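Local coordinates for BpsB (PgaB), Poly-beta-1,6-N-acetyl-D-glucosamine N-deacetylase (Bordetella bronchiseptica RB50, PDB 5BU6), which probably removes N-acetyl groups from poly-beta-1,6-N-acetyl-D-glucosamine as a metal-dependent family 4 carbohydrate esterase, an activity required for biofilm formation, at residues Ile240-Pro246 against Leu255-Ser261; Ala98-Ala104 against Gly147-Leu151. The protein carries 5 engineered substitutions. All blocks are in the same frame, centred on the assembly; numbering follows the deposited sequence.

Interaction 1 of 2, residues Ile240-Pro246 against Leu255-Ser261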
# COMPACT_ATOMS: atom_id res chain seq x y z
N ILE A 240 1.48 -11.31 -4.08
CA ILE A 240 2.50 -10.26 -4.02
C ILE A 240 2.17 -9.41 -2.82
O ILE A 240 1.06 -8.91 -2.70
CB ILE A 240 2.52 -9.40 -5.30
CG1 ILE A 240 2.96 -10.24 -6.51
CG2 ILE A 240 3.43 -8.17 -5.11
CD1 ILE A 240 2.92 -9.48 -7.81
N GLY A 241 3.11 -9.27 -1.89
CA GLY A 241 2.83 -8.51 -0.68
C GLY A 241 3.94 -7.52 -0.40
O GLY A 241 5.12 -7.81 -0.59
N LEU A 242 3.56 -6.33 0.05
CA LEU A 242 4.53 -5.29 0.34
C LEU A 242 4.53 -4.93 1.82
O LEU A 242 3.49 -4.59 2.39
CB LEU A 242 4.23 -4.05 -0.49
CG LEU A 242 4.64 -4.18 -1.97
CD1 LEU A 242 3.65 -5.00 -2.79
CD2 LEU A 242 4.83 -2.80 -2.58
N THR A 243 5.73 -4.99 2.40
CA THR A 243 5.95 -4.85 3.83
C THR A 243 6.59 -3.48 4.10
O THR A 243 6.75 -2.69 3.19
CB THR A 243 6.86 -5.94 4.36
OG1 THR A 243 8.22 -5.65 3.98
CG2 THR A 243 6.47 -7.27 3.76
N LEU A 244 6.94 -3.21 5.35
CA LEU A 244 7.70 -2.00 5.68
C LEU A 244 9.12 -2.32 6.15
O LEU A 244 9.81 -1.48 6.71
CB LEU A 244 6.99 -1.17 6.76
CG LEU A 244 5.86 -0.25 6.27
CD1 LEU A 244 5.23 0.47 7.44
CD2 LEU A 244 6.41 0.74 5.26
N GLN A 245 9.55 -3.56 5.92
CA GLN A 245 10.94 -3.92 6.13
C GLN A 245 11.75 -3.22 5.04
O GLN A 245 11.37 -3.30 3.88
CB GLN A 245 11.12 -5.44 6.08
CG GLN A 245 12.50 -5.96 6.41
CD GLN A 245 12.65 -7.44 6.08
OE1 GLN A 245 11.67 -8.11 5.75
NE2 GLN A 245 13.88 -7.95 6.16
N PRO A 246 12.82 -2.51 5.41
CA PRO A 246 13.60 -1.86 4.35
C PRO A 246 14.70 -2.79 3.81
O PRO A 246 15.00 -3.81 4.40
CB PRO A 246 14.20 -0.65 5.06
CG PRO A 246 14.42 -1.14 6.46
CD PRO A 246 13.29 -2.12 6.75
N LEU A 255 8.30 -12.60 -3.38
CA LEU A 255 7.48 -11.45 -3.73
C LEU A 255 6.35 -11.25 -2.72
O LEU A 255 5.67 -10.24 -2.76
CB LEU A 255 6.90 -11.57 -5.15
CG LEU A 255 7.92 -11.46 -6.30
CD1 LEU A 255 7.19 -11.37 -7.63
CD2 LEU A 255 8.92 -10.30 -6.14
N THR A 256 6.17 -12.20 -1.81
CA THR A 256 5.19 -12.04 -0.74
C THR A 256 5.74 -11.16 0.38
O THR A 256 4.98 -10.73 1.25
CB THR A 256 4.81 -13.39 -0.12
OG1 THR A 256 6.01 -14.03 0.33
CG2 THR A 256 4.10 -14.28 -1.14
N GLN A 257 7.05 -10.92 0.37
CA GLN A 257 7.72 -10.20 1.45
C GLN A 257 8.53 -9.01 0.94
O GLN A 257 9.63 -8.74 1.45
CB GLN A 257 8.66 -11.14 2.22
CG GLN A 257 8.04 -12.44 2.67
CD GLN A 257 7.01 -12.24 3.75
OE1 GLN A 257 7.14 -11.35 4.59
NE2 GLN A 257 5.96 -13.06 3.72
N ILE A 258 7.99 -8.30 -0.04
CA ILE A 258 8.71 -7.19 -0.67
C ILE A 258 9.06 -6.07 0.33
O ILE A 258 8.21 -5.63 1.11
CB ILE A 258 7.89 -6.64 -1.85
CG1 ILE A 258 7.81 -7.69 -2.97
CG2 ILE A 258 8.49 -5.36 -2.41
CD1 ILE A 258 6.95 -7.21 -4.14
N ARG A 259 10.32 -5.65 0.30
CA ARG A 259 10.86 -4.61 1.16
C ARG A 259 10.65 -3.22 0.57
O ARG A 259 10.77 -3.04 -0.64
CB ARG A 259 12.36 -4.85 1.38
CG ARG A 259 12.63 -6.16 2.06
CD ARG A 259 14.06 -6.62 1.88
NE ARG A 259 14.30 -7.82 2.67
CZ ARG A 259 15.42 -8.52 2.63
NH1 ARG A 259 16.41 -8.15 1.82
NH2 ARG A 259 15.55 -9.60 3.39
N ARG A 260 10.37 -2.23 1.40
CA ARG A 260 10.32 -0.87 0.88
C ARG A 260 10.75 0.16 1.89
O ARG A 260 10.75 -0.09 3.10
CB ARG A 260 8.93 -0.53 0.37
CG ARG A 260 7.90 -0.38 1.41
CD ARG A 260 6.51 -0.82 0.86
NE ARG A 260 5.54 -0.71 1.93
CZ ARG A 260 4.50 0.12 1.93
NH1 ARG A 260 4.26 0.88 0.87
NH2 ARG A 260 3.69 0.16 2.97
N SER A 261 11.13 1.32 1.37
CA SER A 261 11.53 2.45 2.19
C SER A 261 10.41 3.46 2.13
O SER A 261 9.70 3.52 1.14
CB SER A 261 12.84 3.06 1.70
OG SER A 261 13.91 2.15 1.90
O HOH W 1 3.36 -2.69 4.15
O HOH W 2 10.82 0.74 5.74
O HOH W 3 11.59 -9.55 3.23
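Gly241 and Leu242 meet Leu255 to Ile258 where the two segments run in the same general direction, their end-to-end directions 34° apart. A single bridge joins Leu242 to Ile258, their CA atoms 4.7 Å apart: Gly241 O receives Ile258 N, and Ile258 O receives Thr243 N. Just before it, Gly241 N bonds to Leu255 O. Beyond it the bridge does not continue as a regular sheet, and Thr243 shows a side chain reinforcing a backbone bond. With chi1 at 76°, its hydroxyl sits between its own N and carbonyl carbon. From there OG1 donates to Ile258 O over 2.9 Å, from above the carbonyl plane, so that one residue grips this oxygen twice. The same OG1 accepts Gln245 N at 3.1 Å, closing an ST turn. Farther on, Arg260 N reaches Gln245 O at 2.9 Å.

The Arg260 side chain bends at chi2, and NE meets Thr243 O at 2.6 Å in a short bond bent to 136°; the oxygen lies near the guanidinium plane, at its edge. Leu244 crosses this group at a slant, with CD2 3.6 Å from Arg260 NH2. Gln245 and Arg259 run alongside each other, linked by a water that also binds Gln257 O, while Arg259 NH1 turns to Pro248 O. Ile240 CG2 touches Ile258 CD1 at 3.8 Å, and Leu242 lies beside Ile258.

Arg260 NH1 makes a long, weak ion pair with Asp83, and the side chain comes within about 6 Å of a bound nickel ion, nearest atoms. Lone bridge and ST turn thus tie the loop before strand 261-266 to strand 240-242 and its exit. Ile240 packs on helix 60-67, strand 240-242 pairs with strand 217-219, and Ser261 enters the main parallel sheet beside strand 14-20.

Interaction 2 of 2, residues Ala98-Ala104 against Gly147-Leu151. Engineered in segment 98-104: Ala98 (natural residue Lys), Ala99 (natural residue Lys). With EDO (1,2-ethanediol), chain J.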
# COMPACT_ATOMS: atom_id res chain seq x y z
N ALA A 98 2.73 10.84 -15.54
CA ALA A 98 2.59 10.96 -16.99
C ALA A 98 3.73 11.77 -17.60
O ALA A 98 4.30 11.38 -18.62
CB ALA A 98 1.25 11.57 -17.34
N ALA A 99 4.05 12.90 -16.98
CA ALA A 99 5.06 13.80 -17.51
C ALA A 99 6.46 13.17 -17.52
O ALA A 99 7.23 13.41 -18.43
CB ALA A 99 5.07 15.10 -16.71
N PHE A 100 6.77 12.38 -16.50
CA PHE A 100 8.07 11.71 -16.43
C PHE A 100 8.04 10.32 -17.08
O PHE A 100 9.07 9.68 -17.23
CB PHE A 100 8.52 11.57 -14.97
CG PHE A 100 9.11 12.83 -14.39
CD1 PHE A 100 8.29 13.86 -13.94
CD2 PHE A 100 10.48 12.98 -14.27
CE1 PHE A 100 8.83 15.03 -13.41
CE2 PHE A 100 11.04 14.15 -13.74
CZ PHE A 100 10.20 15.17 -13.31
N ASN A 101 6.83 9.87 -17.43
CA ASN A 101 6.57 8.52 -17.92
C ASN A 101 7.03 7.44 -16.95
O ASN A 101 7.61 6.44 -17.36
CB ASN A 101 7.22 8.30 -19.29
CG ASN A 101 6.61 7.11 -20.02
OD1 ASN A 101 5.39 6.93 -20.01
ND2 ASN A 101 7.45 6.29 -20.63
N TYR A 102 6.76 7.65 -15.67
CA TYR A 102 7.07 6.66 -14.64
C TYR A 102 5.83 5.84 -14.27
O TYR A 102 4.78 6.42 -13.99
CB TYR A 102 7.56 7.33 -13.38
CG TYR A 102 8.88 8.05 -13.45
CD1 TYR A 102 9.82 7.77 -14.44
CD2 TYR A 102 9.21 8.97 -12.47
CE1 TYR A 102 11.04 8.43 -14.45
CE2 TYR A 102 10.41 9.63 -12.48
CZ TYR A 102 11.32 9.36 -13.46
OH TYR A 102 12.52 10.04 -13.41
N PRO A 103 5.96 4.50 -14.22
CA PRO A 103 4.87 3.71 -13.63
C PRO A 103 4.81 3.84 -12.11
O PRO A 103 5.78 4.27 -11.49
CB PRO A 103 5.20 2.27 -14.03
CG PRO A 103 6.68 2.27 -14.26
CD PRO A 103 7.04 3.65 -14.75
N ALA A 104 3.70 3.43 -11.52
CA ALA A 104 3.55 3.40 -10.07
C ALA A 104 2.51 2.37 -9.64
O ALA A 104 1.73 1.89 -10.46
CB ALA A 104 3.17 4.77 -9.56
N GLY A 147 -2.23 2.83 -18.33
CA GLY A 147 -1.10 1.95 -18.54
C GLY A 147 0.03 2.20 -17.55
O GLY A 147 0.95 1.39 -17.44
N LEU A 148 -0.03 3.31 -16.82
CA LEU A 148 1.07 3.69 -15.94
C LEU A 148 0.89 3.17 -14.52
O LEU A 148 1.84 3.10 -13.77
CB LEU A 148 1.21 5.21 -15.87
CG LEU A 148 1.57 6.00 -17.12
CD1 LEU A 148 1.29 7.47 -16.85
CD2 LEU A 148 3.04 5.79 -17.47
N VAL A 149 -0.34 2.81 -14.15
CA VAL A 149 -0.63 2.58 -12.74
C VAL A 149 -1.16 1.17 -12.48
O VAL A 149 -2.10 0.74 -13.12
CB VAL A 149 -1.66 3.60 -12.23
CG1 VAL A 149 -2.16 3.24 -10.85
CG2 VAL A 149 -1.07 5.02 -12.26
N GLU A 150 -0.56 0.48 -11.52
CA GLU A 150 -1.04 -0.83 -11.05
C GLU A 150 -1.85 -0.58 -9.79
O GLU A 150 -1.37 0.06 -8.86
CB GLU A 150 0.14 -1.76 -10.74
CG GLU A 150 -0.22 -3.01 -9.96
CD GLU A 150 -0.27 -4.26 -10.83
OE1 GLU A 150 0.02 -4.17 -12.04
OE2 GLU A 150 -0.59 -5.35 -10.30
N LEU A 151 -3.07 -1.08 -9.76
CA LEU A 151 -3.89 -0.94 -8.56
C LEU A 151 -3.63 -2.13 -7.64
O LEU A 151 -3.49 -3.28 -8.09
CB LEU A 151 -5.38 -0.86 -8.92
CG LEU A 151 -5.86 0.35 -9.71
CD1 LEU A 151 -7.39 0.35 -9.81
CD2 LEU A 151 -5.37 1.65 -9.09
C1 EDO J . 0.99 -1.46 -14.62
O1 EDO J . 1.94 -0.43 -14.35
C2 EDO J . 1.73 -2.79 -14.81
O2 EDO J . 2.18 -3.34 -13.56
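Ala104 O is approached by two neighbours on the adjoining strand: Glu150 N donates a hydrogen bond to it over 2.9 Å, almost straight at 170° and in the carbonyl plane, and Val149 CA-H makes a weaker contact, its CA 3.4 Å from the oxygen. The pattern recurs one step back, where Leu148 O accepts Ala104 N at 2.9 Å and Pro103 CA lies 3.1 Å from the same oxygen. Two bonds thus flank the parallel bridge between Ala104 and Val149.

Leu148 carries the side-chain part of the contact. Its CG stands anti to its carbonyl carbon (chi1 -64°), and the two methyls spread over the last turn of helix 88-100 and the residues after it. CD1 rests against the backbone of Ala98, an engineered residue, 3.7 Å from Ala98 CA. CD2 meets Asn101 OD1 at 3.6 Å, the two side chains crossing at about a right angle. The same methyl lies 3.9 Å from Tyr102 O, which is buried here without a hydrogen-bonding partner. Asn101, with positive phi, is the C-prime residue of a Schellman motif that ends the helix and turns the chain toward strand 104-108. Past the bridge, Glu150 bends at chi2; its OE1 accepts O2 of an ethanediol, probably from the crystallisation liquor, at 2.8 Å, while OE2 forms a salt bridge with Arg216.

Val149 packs on Met143 of helix 137-145. That helix belongs to a long beta-alpha-beta crossover between strands 104-108 and 149-153, which also holds helix 110-113 and strands 121-124 and 127-129. The bridge lies where both strands begin; the nickel ligands His154 and Asp84 follow the far ends of strands 149-153 and 77-83, as expected for the distorted beta/alpha barrel of polysaccharide deacetylases.

How the interactions relate
Both contacts are partly buried, but interaction 1 lies deeper, its centre about 10 Å from the centre of the chain against 16 Å for interaction 2. Interaction 2 is a parallel strand pairing at the start of two neighbouring strands of the main sheet, and one leucine against a helix end supplies most of its side-chain contact. Interaction 1, a single bridge with a similar bond pattern, joins the small sheet of strands 217-219 and 240-242 to the segment leading into strand 261-266 of that main sheet. It buries more surface, 732 against 283 Å², and adds arginine, threonine and water bonds. The two do not touch. Interaction 1 brings a side chain near the nickel.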